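Local coordinates for protein glutathione S-transferase (Ceriporiopsis subvermispora, PDB 6J3E) that binds glutathione and, as a serine-type glutathione S-transferase, probably catalyses its transfer to electrophilic substrates, at residues I10-A14 with A137-P141; R28-F33 with Y250-P254; I74-T79 with Y92-Y97. One frame throughout, in Å; residues are numbered along the deposited sequence.

Contact 1 of 3, residues I10-A14 with A137-P141; sequences IPGNA and AQLNP
The backbones of 10-14 and 137-141 run past each other as two irregular loops, with the CA atoms of Asn13 and Gln138 5.1 Å apart. Asn13 N donates to Gln138 O at 2.9 Å. One residue on, Ala14 N reaches the side-chain carbonyl Gln138 OE1 at 3.1 Å. Gln138 brings that oxygen there because its CG sits between the backbone N and the carbonyl carbon (chi1 57°) and the chain bends again at chi2; its NE2 is taken by Thr135 O. The Asn13 amide meets Asn140 crosswise: ND2 approaches Asn140 OD1 at 2.9 Å from above the carbonyl plane, the two amide planes being 72° apart, and ND2 also makes a weak bond to Gln138 O. Asn140 ND2 passes 3.7 Å from Pro11 CG and is hydrogen-bonded to Glu44 OE2. A water accepts from Asn140 N and donates to Pro11 O. The contact thus joins the loop after strand 5-9 of the thioredoxin-like domain to the turn between helices 109-136 and 141-153 of the helical domain. Here backbone N-H groups and neutral amides supply the direct polar bonds, and this part of the domain interface probably relies more on directed polar bonds than on apolar packing.

Contact 2 of 3, residues R28-F33 with Y250-P254; sequences RYTLNF and YEVVP
Asn32 ND2 is gripped by two backbone carbonyls of the C-terminal tail: it donates to Tyr250 O at 2.7 Å, an almost straight bond (170° at the hydrogen), and to Val252 O at 3.0 Å. Both acceptors lie close to the plane of the amide, so both N-H groups are used and the amide is held flat, while Asn32 OD1 accepts from Tyr38 OH and fixes which way round it sits. The two carbonyls bracket Glu251, the centre of an inverse gamma turn. An alanine in place of Asn32 is likely to leave both carbonyls without this donor and the turn less firmly tied to the helix. One turn back, Arg28 reaches toward the tail with CG anti to the backbone N (chi1 -176°) and bends at chi3. Val253 CG1 covers one face of its guanidinium, 3.6 Å from Arg28 CZ, and Pro254 CD lies at the edge; the charge itself is met by Asp9. At the other end Phe33 turns its ring edge toward the face of Tyr250, a T-shaped pair with planes at 68°, and Phe33 CB adds a CH-pi contact over the same ring, 4.2 Å from the Tyr250 centroid. Tyr29 runs alongside Glu251, and a water bridges Tyr29 OH to Glu251 OE2, whose partner oxygen OE1 is in a salt bridge with Arg220. The tail that follows helix 235-247 of the helical domain is thereby laid across helix 22-34 of the thioredoxin-like domain. Since the asparagine reads main-chain oxygens, the tail is anchored by its backbone shape, with aromatic and aliphatic groups packed at its two ends.

Contact 3 of 3, residues I74-T79 with Y92-Y97; sequences IHDPST and YLDKTY
Asp76 and the tyrosines Tyr92 and Tyr97 join strand 73-76 to helix 86-96 in the thioredoxin-like domain of the transferase, where the helix follows the beta hairpin of strands 73-76 and 81-84 and packs on the sheet. The axes of strand 74-76 and helix 92-96 are nearly parallel, at 16°, and 12.0 Å apart. Two phenol donors converge on one carboxylate oxygen: Tyr97 OH gives its proton to Asp76 OD2 at 2.6 Å, on the syn side, and Tyr92 OH is modelled as a second donor to it, although the position of that hydroxyl is less certain. The carboxylate stands almost perpendicular to the Tyr92 ring but is turned only 33° from that of Tyr97. A chi1 of -171° swings the Asp76 carboxylate away from its own backbone N and out toward the helix; its other oxygen, OD1, accepts a weak bond from Ser78 N. Donation from the phenols to OD2, chiefly from Tyr97, would probably stabilise the negative charge. On the helix, Tyr92 O accepts from both Thr96 N and Thr96 OG1, the latter at 3.1 Å, and so satisfies the threonine hydroxyl within its own turn. Deeper in, the interface becomes apolar, Ile74 being also packed against Phe7 and Ile83: Ile74 CD1 reaches 3.9 Å from Leu93 CD2 and 4.1 Å from Tyr92 CD2.

How the contacts relate
Contact 3 lies wholly within the thioredoxin-like domain, whereas contacts 1 and 2 join that domain to helical-domain segments, one through a loop and the other through helix 22-34. All three are partly buried, with contact 2 nearest the centre of the chain and contact 3 farthest from it. Their polar chemistry also differs: amides and backbone groups in contact 1, a side-chain amide reading tail carbonyls amid aromatic packing in contact 2, and a carboxylate receiving phenols in contact 3. Contacts 2 and 3 meet where Leu31 CD2 packs 3.5 Å from Leu93 CD1, so helices 22-34 and 86-96 share a core; contact 1 touches neither.

Contact 1 of 3, residues I10-A14 with A137-P141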
ATOM      1  N   ILE A  10     -22.219  14.396  -5.131  1.00 59.17           N
ATOM      2  CA  ILE A  10     -22.170  15.040  -6.441  1.00 53.18           C
ATOM      3  C   ILE A  10     -23.168  14.328  -7.350  1.00 58.97           C
ATOM      4  O   ILE A  10     -22.998  13.123  -7.607  1.00 57.43           O
ATOM      5  CB  ILE A  10     -20.760  14.966  -7.046  1.00 54.22           C
ATOM      6  CG1 ILE A  10     -19.739  15.676  -6.164  1.00 57.90           C
ATOM      7  CG2 ILE A  10     -20.741  15.520  -8.458  1.00 53.15           C
ATOM      8  CD1 ILE A  10     -18.283  15.390  -6.566  1.00 50.15           C
ATOM      9  N   PRO A  11     -24.174  15.016  -7.885  1.00 59.26           N
ATOM     10  CA  PRO A  11     -25.139  14.343  -8.763  1.00 59.97           C
ATOM     11  C   PRO A  11     -24.534  14.021 -10.124  1.00 57.68           C
ATOM     12  O   PRO A  11     -23.647  14.718 -10.620  1.00 53.98           O
ATOM     13  CB  PRO A  11     -26.263  15.370  -8.895  1.00 59.21           C
ATOM     14  CG  PRO A  11     -25.512  16.683  -8.857  1.00 58.64           C
ATOM     15  CD  PRO A  11     -24.383  16.474  -7.852  1.00 57.49           C
ATOM     16  N   GLY A  12     -25.040  12.949 -10.734  1.00 57.16           N
ATOM     17  CA  GLY A  12     -24.625  12.578 -12.072  1.00 58.79           C
ATOM     18  C   GLY A  12     -25.776  11.905 -12.786  1.00 61.63           C
ATOM     19  O   GLY A  12     -26.808  11.594 -12.188  1.00 65.82           O
ATOM     20  N   ASN A  13     -25.590  11.667 -14.079  1.00 55.40           N
ATOM     21  CA  ASN A  13     -26.679  11.163 -14.903  1.00 62.07           C
ATOM     22  C   ASN A  13     -26.529   9.702 -15.298  1.00 64.15           C
ATOM     23  O   ASN A  13     -27.400   9.175 -16.000  1.00 64.36           O
ATOM     24  CB  ASN A  13     -26.837  12.052 -16.143  1.00 58.53           C
ATOM     25  CG  ASN A  13     -27.502  13.367 -15.803  1.00 59.15           C
ATOM     26  OD1 ASN A  13     -28.727  13.440 -15.712  1.00 64.69           O
ATOM     27  ND2 ASN A  13     -26.703  14.394 -15.540  1.00 55.68           N
ATOM     28  N   ALA A  14     -25.472   9.022 -14.843  1.00 63.31           N
ATOM     29  CA  ALA A  14     -25.283   7.632 -15.234  1.00 61.22           C
ATOM     30  C   ALA A  14     -26.437   6.771 -14.751  1.00 62.50           C
ATOM     31  O   ALA A  14     -26.825   5.811 -15.427  1.00 66.90           O
ATOM     32  CB  ALA A  14     -23.950   7.093 -14.699  1.00 54.92           C
ATOM     33  N   ALA A 137     -18.661  13.008 -19.243  1.00 51.70           N
ATOM     34  CA  ALA A 137     -19.775  12.883 -20.171  1.00 51.78           C
ATOM     35  C   ALA A 137     -21.110  12.650 -19.487  1.00 51.65           C
ATOM     36  O   ALA A 137     -22.137  12.677 -20.170  1.00 55.08           O
ATOM     37  CB  ALA A 137     -19.513  11.732 -21.150  1.00 51.06           C
ATOM     38  N   GLN A 138     -21.145  12.394 -18.181  1.00 52.52           N
ATOM     39  CA  GLN A 138     -22.424  12.198 -17.512  1.00 54.24           C
ATOM     40  C   GLN A 138     -22.666  13.233 -16.426  1.00 54.27           C
ATOM     41  O   GLN A 138     -23.623  13.099 -15.650  1.00 54.48           O
ATOM     42  CB  GLN A 138     -22.535  10.781 -16.942  1.00 54.26           C
ATOM     43  CG  GLN A 138     -21.438  10.397 -15.976  1.00 55.65           C
ATOM     44  CD  GLN A 138     -21.784  10.735 -14.550  1.00 56.87           C
ATOM     45  OE1 GLN A 138     -22.782  10.243 -13.997  1.00 57.38           O
ATOM     46  NE2 GLN A 138     -20.962  11.581 -13.933  1.00 54.64           N
ATOM     47  N   LEU A 139     -21.847  14.273 -16.373  1.00 55.60           N
ATOM     48  CA  LEU A 139     -22.056  15.352 -15.415  1.00 58.99           C
ATOM     49  C   LEU A 139     -23.082  16.357 -15.928  1.00 56.74           C
ATOM     50  O   LEU A 139     -23.195  16.598 -17.134  1.00 54.24           O
ATOM     51  CB  LEU A 139     -20.739  16.071 -15.121  1.00 56.16           C
ATOM     52  CG  LEU A 139     -19.744  15.249 -14.307  1.00 56.09           C
ATOM     53  CD1 LEU A 139     -18.410  15.967 -14.182  1.00 54.72           C
ATOM     54  CD2 LEU A 139     -20.348  14.926 -12.943  1.00 51.75           C
ATOM     55  N   ASN A 140     -23.848  16.925 -14.991  1.00 59.91           N
ATOM     56  CA  ASN A 140     -24.675  18.089 -15.283  1.00 57.05           C
ATOM     57  C   ASN A 140     -23.808  19.198 -15.874  1.00 55.26           C
ATOM     58  O   ASN A 140     -22.632  19.327 -15.529  1.00 60.46           O
ATOM     59  CB  ASN A 140     -25.367  18.610 -14.021  1.00 56.72           C
ATOM     60  CG  ASN A 140     -26.458  17.695 -13.536  1.00 56.59           C
ATOM     61  OD1 ASN A 140     -27.098  17.007 -14.328  1.00 62.40           O
ATOM     62  ND2 ASN A 140     -26.678  17.675 -12.223  1.00 59.43           N
ATOM     63  N   PRO A 141     -24.379  20.028 -16.735  1.00 57.52           N
ATOM     64  CA  PRO A 141     -23.573  21.041 -17.451  1.00 54.78           C
ATOM     65  C   PRO A 141     -22.680  21.929 -16.580  1.00 54.35           C
ATOM     66  O   PRO A 141     -21.540  22.210 -16.973  1.00 57.02           O
ATOM     67  CB  PRO A 141     -24.652  21.858 -18.171  1.00 56.90           C
ATOM     68  CG  PRO A 141     -25.773  20.876 -18.384  1.00 56.37           C
ATOM     69  CD  PRO A 141     -25.770  19.954 -17.209  1.00 52.23           C
TER
HETATM   70  O   HOH W   1     -23.164  17.064 -12.074  1.00 56.26           O

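Contact 2 of 3, residues R28-F33 with Y250-P254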
ATOM      1  N   ARG A  28     -21.254   6.444   1.166  1.00 50.23           N
ATOM      2  CA  ARG A  28     -22.621   5.944   1.077  1.00 53.49           C
ATOM      3  C   ARG A  28     -22.683   4.478   1.501  1.00 60.34           C
ATOM      4  O   ARG A  28     -23.498   4.098   2.351  1.00 59.25           O
ATOM      5  CB  ARG A  28     -23.171   6.129  -0.341  1.00 54.34           C
ATOM      6  CG  ARG A  28     -24.639   5.724  -0.488  1.00 58.07           C
ATOM      7  CD  ARG A  28     -25.213   6.007  -1.877  1.00 58.41           C
ATOM      8  NE  ARG A  28     -25.247   7.429  -2.203  1.00 62.77           N
ATOM      9  CZ  ARG A  28     -26.190   8.281  -1.796  1.00 63.42           C
ATOM     10  NH1 ARG A  28     -27.190   7.875  -1.023  1.00 60.30           N
ATOM     11  NH2 ARG A  28     -26.130   9.554  -2.164  1.00 63.36           N
ATOM     12  N   TYR A  29     -21.818   3.640   0.920  1.00 56.87           N
ATOM     13  CA  TYR A  29     -21.742   2.250   1.354  1.00 57.85           C
ATOM     14  C   TYR A  29     -21.595   2.163   2.870  1.00 59.43           C
ATOM     15  O   TYR A  29     -22.310   1.399   3.530  1.00 58.34           O
ATOM     16  CB  TYR A  29     -20.571   1.541   0.660  1.00 55.14           C
ATOM     17  CG  TYR A  29     -20.893   0.851  -0.658  1.00 58.60           C
ATOM     18  CD1 TYR A  29     -22.008   0.024  -0.788  1.00 62.43           C
ATOM     19  CD2 TYR A  29     -20.062   0.998  -1.760  1.00 53.70           C
ATOM     20  CE1 TYR A  29     -22.289  -0.627  -1.985  1.00 58.13           C
ATOM     21  CE2 TYR A  29     -20.335   0.358  -2.955  1.00 59.05           C
ATOM     22  CZ  TYR A  29     -21.448  -0.455  -3.070  1.00 61.46           C
ATOM     23  OH  TYR A  29     -21.714  -1.088  -4.279  1.00 59.78           O
ATOM     24  N   THR A  30     -20.703   2.979   3.445  1.00 59.13           N
ATOM     25  CA  THR A  30     -20.440   2.892   4.881  1.00 61.38           C
ATOM     26  C   THR A  30     -21.680   3.257   5.702  1.00 63.21           C
ATOM     27  O   THR A  30     -22.013   2.560   6.674  1.00 62.53           O
ATOM     28  CB  THR A  30     -19.236   3.772   5.247  1.00 58.17           C
ATOM     29  OG1 THR A  30     -18.122   3.423   4.411  1.00 56.17           O
ATOM     30  CG2 THR A  30     -18.819   3.544   6.696  1.00 49.26           C
ATOM     31  N   LEU A  31     -22.400   4.321   5.313  1.00 59.68           N
ATOM     32  CA  LEU A  31     -23.616   4.690   6.041  1.00 61.47           C
ATOM     33  C   LEU A  31     -24.724   3.650   5.866  1.00 61.57           C
ATOM     34  O   LEU A  31     -25.498   3.414   6.798  1.00 59.89           O
ATOM     35  CB  LEU A  31     -24.095   6.071   5.592  1.00 61.85           C
ATOM     36  CG  LEU A  31     -23.228   7.276   5.973  1.00 58.11           C
ATOM     37  CD1 LEU A  31     -23.588   8.447   5.092  1.00 59.77           C
ATOM     38  CD2 LEU A  31     -23.411   7.657   7.429  1.00 56.99           C
ATOM     39  N   ASN A  32     -24.803   3.008   4.693  1.00 65.35           N
ATOM     40  CA  ASN A  32     -25.787   1.947   4.474  1.00 58.58           C
ATOM     41  C   ASN A  32     -25.445   0.696   5.282  1.00 63.29           C
ATOM     42  O   ASN A  32     -26.330   0.068   5.871  1.00 68.02           O
ATOM     43  CB  ASN A  32     -25.881   1.615   2.981  1.00 56.12           C
ATOM     44  CG  ASN A  32     -26.527   2.735   2.165  1.00 61.36           C
ATOM     45  OD1 ASN A  32     -27.026   3.722   2.721  1.00 62.52           O
ATOM     46  ND2 ASN A  32     -26.538   2.578   0.844  1.00 58.32           N
ATOM     47  N   PHE A  33     -24.166   0.316   5.324  1.00 62.35           N
ATOM     48  CA  PHE A  33     -23.776  -0.898   6.032  1.00 59.84           C
ATOM     49  C   PHE A  33     -23.827  -0.706   7.537  1.00 60.84           C
ATOM     50  O   PHE A  33     -24.156  -1.642   8.274  1.00 59.95           O
ATOM     51  CB  PHE A  33     -22.376  -1.328   5.603  1.00 64.52           C
ATOM     52  CG  PHE A  33     -21.787  -2.432   6.446  1.00 58.44           C
ATOM     53  CD1 PHE A  33     -22.078  -3.766   6.171  1.00 59.47           C
ATOM     54  CD2 PHE A  33     -20.935  -2.135   7.496  1.00 58.04           C
ATOM     55  CE1 PHE A  33     -21.536  -4.786   6.931  1.00 57.96           C
ATOM     56  CE2 PHE A  33     -20.392  -3.135   8.267  1.00 61.28           C
ATOM     57  CZ  PHE A  33     -20.690  -4.474   7.982  1.00 61.83           C
ATOM     58  N   TYR A 250     -26.617  -3.040   0.009  1.00 65.56           N
ATOM     59  CA  TYR A 250     -26.217  -1.717   0.448  1.00 59.46           C
ATOM     60  C   TYR A 250     -25.961  -0.760  -0.710  1.00 64.60           C
ATOM     61  O   TYR A 250     -25.645   0.408  -0.465  1.00 62.42           O
ATOM     62  CB  TYR A 250     -24.968  -1.820   1.325  1.00 60.02           C
ATOM     63  CG  TYR A 250     -25.078  -2.814   2.463  1.00 64.45           C
ATOM     64  CD1 TYR A 250     -25.789  -2.511   3.623  1.00 59.86           C
ATOM     65  CD2 TYR A 250     -24.444  -4.051   2.387  1.00 63.24           C
ATOM     66  CE1 TYR A 250     -25.875  -3.429   4.661  1.00 61.62           C
ATOM     67  CE2 TYR A 250     -24.521  -4.961   3.418  1.00 58.45           C
ATOM     68  CZ  TYR A 250     -25.241  -4.653   4.547  1.00 60.70           C
ATOM     69  OH  TYR A 250     -25.300  -5.572   5.566  1.00 65.99           O
ATOM     70  N   GLU A 251     -26.085  -1.224  -1.960  1.00 63.77           N
ATOM     71  CA  GLU A 251     -25.928  -0.373  -3.142  1.00 57.18           C
ATOM     72  C   GLU A 251     -27.253   0.338  -3.420  1.00 63.36           C
ATOM     73  O   GLU A 251     -28.002  -0.001  -4.339  1.00 65.85           O
ATOM     74  CB  GLU A 251     -25.477  -1.207  -4.341  1.00 62.64           C
ATOM     75  CG  GLU A 251     -25.427  -0.436  -5.669  1.00 61.74           C
ATOM     76  CD  GLU A 251     -25.095  -1.303  -6.859  1.00 62.11           C
ATOM     77  OE1 GLU A 251     -25.264  -0.831  -8.008  1.00 71.71           O
ATOM     78  OE2 GLU A 251     -24.650  -2.451  -6.665  1.00 63.06           O
ATOM     79  N   VAL A 252     -27.556   1.332  -2.581  1.00 64.85           N
ATOM     80  CA  VAL A 252     -28.866   1.987  -2.620  1.00 66.01           C
ATOM     81  C   VAL A 252     -28.714   3.471  -2.302  1.00 66.44           C
ATOM     82  O   VAL A 252     -27.891   3.866  -1.472  1.00 69.57           O
ATOM     83  CB  VAL A 252     -29.872   1.328  -1.640  1.00 65.60           C
ATOM     84  CG1 VAL A 252     -29.913  -0.192  -1.788  1.00 65.38           C
ATOM     85  CG2 VAL A 252     -29.526   1.677  -0.228  1.00 68.27           C
ATOM     86  N   VAL A 253     -29.516   4.293  -2.973  1.00 71.60           N
ATOM     87  CA  VAL A 253     -29.705   5.692  -2.600  1.00 71.20           C
ATOM     88  C   VAL A 253     -31.025   5.782  -1.831  1.00 73.33           C
ATOM     89  O   VAL A 253     -32.093   5.629  -2.442  1.00 77.36           O
ATOM     90  CB  VAL A 253     -29.709   6.613  -3.823  1.00 72.30           C
ATOM     91  CG1 VAL A 253     -28.291   6.813  -4.322  1.00 64.83           C
ATOM     92  CG2 VAL A 253     -30.563   6.023  -4.905  1.00 71.77           C
ATOM     93  N   PRO A 254     -30.998   6.018  -0.521  1.00 74.60           N
ATOM     94  CA  PRO A 254     -32.155   5.679   0.318  1.00 78.23           C
ATOM     95  C   PRO A 254     -33.452   6.446   0.112  1.00 83.06           C
ATOM     96  O   PRO A 254     -34.305   6.361   1.004  1.00 90.67           O
ATOM     97  CB  PRO A 254     -31.618   5.930   1.734  1.00 71.89           C
ATOM     98  CG  PRO A 254     -30.213   5.586   1.629  1.00 67.25           C
ATOM     99  CD  PRO A 254     -29.784   6.154   0.297  1.00 73.96           C
TER
HETATM  100  O   HOH W   2     -23.226  -3.510  -4.545  1.00 57.53           O

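Contact 3 of 3, residues I74-T79 with Y92-Y97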
ATOM      1  N   ILE A  74     -19.767  14.771   5.499  1.00 50.55           N
ATOM      2  CA  ILE A  74     -20.986  14.623   6.284  1.00 59.62           C
ATOM      3  C   ILE A  74     -21.008  15.675   7.384  1.00 59.67           C
ATOM      4  O   ILE A  74     -19.964  16.058   7.923  1.00 57.45           O
ATOM      5  CB  ILE A  74     -21.160  13.214   6.895  1.00 57.43           C
ATOM      6  CG1 ILE A  74     -20.010  12.877   7.843  1.00 52.25           C
ATOM      7  CG2 ILE A  74     -21.335  12.179   5.800  1.00 55.18           C
ATOM      8  CD1 ILE A  74     -20.308  11.692   8.732  1.00 51.26           C
ATOM      9  N   HIS A  75     -22.214  16.153   7.706  1.00 61.09           N
ATOM     10  CA  HIS A  75     -22.447  16.944   8.907  1.00 63.12           C
ATOM     11  C   HIS A  75     -23.441  16.218   9.796  1.00 63.47           C
ATOM     12  O   HIS A  75     -24.533  15.844   9.346  1.00 65.29           O
ATOM     13  CB  HIS A  75     -22.965  18.353   8.623  1.00 61.40           C
ATOM     14  CG  HIS A  75     -23.331  19.090   9.871  1.00 66.21           C
ATOM     15  ND1 HIS A  75     -22.383  19.546  10.761  1.00 64.91           N
ATOM     16  CD2 HIS A  75     -24.535  19.388  10.416  1.00 62.95           C
ATOM     17  CE1 HIS A  75     -22.986  20.114  11.790  1.00 63.73           C
ATOM     18  NE2 HIS A  75     -24.291  20.039  11.601  1.00 64.90           N
ATOM     19  N   ASP A  76     -23.049  16.023  11.056  1.00 65.27           N
ATOM     20  CA  ASP A  76     -23.802  15.256  12.042  1.00 65.60           C
ATOM     21  C   ASP A  76     -24.394  16.232  13.044  1.00 66.97           C
ATOM     22  O   ASP A  76     -23.705  16.637  13.993  1.00 66.05           O
ATOM     23  CB  ASP A  76     -22.897  14.240  12.745  1.00 60.65           C
ATOM     24  CG  ASP A  76     -23.674  13.277  13.630  1.00 66.86           C
ATOM     25  OD1 ASP A  76     -24.925  13.357  13.621  1.00 65.60           O
ATOM     26  OD2 ASP A  76     -23.047  12.426  14.308  1.00 64.11           O
ATOM     27  N   PRO A  77     -25.646  16.665  12.865  1.00 66.91           N
ATOM     28  CA  PRO A  77     -26.218  17.629  13.815  1.00 68.43           C
ATOM     29  C   PRO A  77     -26.288  17.075  15.229  1.00 70.22           C
ATOM     30  O   PRO A  77     -26.170  17.841  16.197  1.00 69.15           O
ATOM     31  CB  PRO A  77     -27.605  17.918  13.223  1.00 70.73           C
ATOM     32  CG  PRO A  77     -27.935  16.699  12.443  1.00 71.91           C
ATOM     33  CD  PRO A  77     -26.640  16.197  11.884  1.00 70.40           C
ATOM     34  N   SER A  78     -26.432  15.752  15.375  1.00 70.87           N
ATOM     35  CA  SER A  78     -26.345  15.126  16.691  1.00 66.99           C
ATOM     36  C   SER A  78     -25.070  15.518  17.429  1.00 67.22           C
ATOM     37  O   SER A  78     -25.032  15.504  18.661  1.00 62.16           O
ATOM     38  CB  SER A  78     -26.408  13.606  16.546  1.00 65.49           C
ATOM     39  OG  SER A  78     -25.212  13.019  17.031  1.00 63.96           O
ATOM     40  N   THR A  79     -24.020  15.881  16.700  1.00 70.11           N
ATOM     41  CA  THR A  79     -22.745  16.199  17.314  1.00 65.03           C
ATOM     42  C   THR A  79     -22.216  17.572  16.960  1.00 62.35           C
ATOM     43  O   THR A  79     -21.317  18.064  17.653  1.00 62.05           O
ATOM     44  CB  THR A  79     -21.694  15.159  16.918  1.00 68.59           C
ATOM     45  OG1 THR A  79     -20.565  15.276  17.779  1.00 74.42           O
ATOM     46  CG2 THR A  79     -21.243  15.400  15.521  1.00 60.36           C
ATOM     47  N   TYR A  92     -14.807   8.273  12.030  1.00 56.85           N
ATOM     48  CA  TYR A  92     -15.748   9.026  12.840  1.00 54.44           C
ATOM     49  C   TYR A  92     -17.009   8.219  13.086  1.00 55.10           C
ATOM     50  O   TYR A  92     -17.527   8.187  14.204  1.00 60.20           O
ATOM     51  CB  TYR A  92     -16.086  10.341  12.160  1.00 53.52           C
ATOM     52  CG  TYR A  92     -17.273  10.995  12.799  1.00 58.06           C
ATOM     53  CD1 TYR A  92     -17.112  11.842  13.897  1.00 55.33           C
ATOM     54  CD2 TYR A  92     -18.565  10.755  12.320  1.00 56.85           C
ATOM     55  CE1 TYR A  92     -18.198  12.443  14.493  1.00 56.86           C
ATOM     56  CE2 TYR A  92     -19.658  11.347  12.911  1.00 60.63           C
ATOM     57  CZ  TYR A  92     -19.465  12.192  13.995  1.00 60.68           C
ATOM     58  OH  TYR A  92     -20.555  12.767  14.579  1.00 59.75           O
ATOM     59  N   LEU A  93     -17.536   7.579  12.046  1.00 53.91           N
ATOM     60  CA  LEU A  93     -18.741   6.778  12.230  1.00 58.70           C
ATOM     61  C   LEU A  93     -18.501   5.609  13.190  1.00 61.51           C
ATOM     62  O   LEU A  93     -19.372   5.294  14.015  1.00 59.64           O
ATOM     63  CB  LEU A  93     -19.240   6.287  10.875  1.00 58.85           C
ATOM     64  CG  LEU A  93     -19.668   7.439   9.972  1.00 55.91           C
ATOM     65  CD1 LEU A  93     -20.177   6.918   8.642  1.00 46.40           C
ATOM     66  CD2 LEU A  93     -20.706   8.288  10.691  1.00 55.29           C
ATOM     67  N   ASP A  94     -17.330   4.950  13.095  1.00 56.18           N
ATOM     68  CA  ASP A  94     -16.957   3.911  14.062  1.00 58.40           C
ATOM     69  C   ASP A  94     -17.020   4.455  15.484  1.00 58.52           C
ATOM     70  O   ASP A  94     -17.582   3.826  16.383  1.00 59.26           O
ATOM     71  CB  ASP A  94     -15.533   3.391  13.794  1.00 52.15           C
ATOM     72  CG  ASP A  94     -15.476   2.185  12.851  1.00 58.27           C
ATOM     73  OD1 ASP A  94     -16.523   1.757  12.315  1.00 57.53           O
ATOM     74  OD2 ASP A  94     -14.339   1.675  12.631  1.00 60.33           O
ATOM     75  N   LYS A  95     -16.434   5.631  15.696  1.00 56.51           N
ATOM     76  CA  LYS A  95     -16.189   6.138  17.036  1.00 61.80           C
ATOM     77  C   LYS A  95     -17.415   6.833  17.617  1.00 62.54           C
ATOM     78  O   LYS A  95     -17.593   6.863  18.839  1.00 62.54           O
ATOM     79  CB  LYS A  95     -14.973   7.074  17.004  1.00 54.81           C
ATOM     80  CG  LYS A  95     -15.026   8.242  17.966  1.00 63.50           C
ATOM     81  CD  LYS A  95     -14.313   9.455  17.397  1.00 65.26           C
ATOM     82  CE  LYS A  95     -14.675  10.728  18.168  1.00 74.39           C
ATOM     83  NZ  LYS A  95     -14.271  11.958  17.422  1.00 75.21           N
ATOM     84  N   THR A  96     -18.290   7.355  16.777  1.00 59.26           N
ATOM     85  CA  THR A  96     -19.450   8.060  17.296  1.00 61.23           C
ATOM     86  C   THR A  96     -20.660   7.144  17.458  1.00 62.38           C
ATOM     87  O   THR A  96     -21.497   7.391  18.333  1.00 66.31           O
ATOM     88  CB  THR A  96     -19.754   9.258  16.382  1.00 63.98           C
ATOM     89  OG1 THR A  96     -18.612  10.122  16.366  1.00 54.36           O
ATOM     90  CG2 THR A  96     -20.967  10.056  16.850  1.00 63.75           C
ATOM     91  N   TYR A  97     -20.752   6.070  16.671  1.00 63.49           N
ATOM     92  CA  TYR A  97     -21.883   5.143  16.711  1.00 60.74           C
ATOM     93  C   TYR A  97     -21.353   3.747  16.986  1.00 62.22           C
ATOM     94  O   TYR A  97     -21.473   2.849  16.147  1.00 62.20           O
ATOM     95  CB  TYR A  97     -22.685   5.195  15.416  1.00 56.70           C
ATOM     96  CG  TYR A  97     -23.215   6.580  15.195  1.00 63.34           C
ATOM     97  CD1 TYR A  97     -22.497   7.522  14.475  1.00 60.12           C
ATOM     98  CD2 TYR A  97     -24.409   6.974  15.771  1.00 65.69           C
ATOM     99  CE1 TYR A  97     -22.981   8.801  14.309  1.00 61.57           C
ATOM    100  CE2 TYR A  97     -24.895   8.253  15.603  1.00 66.58           C
ATOM    101  CZ  TYR A  97     -24.178   9.165  14.885  1.00 60.44           C
ATOM    102  OH  TYR A  97     -24.691  10.437  14.752  1.00 61.44           O
TER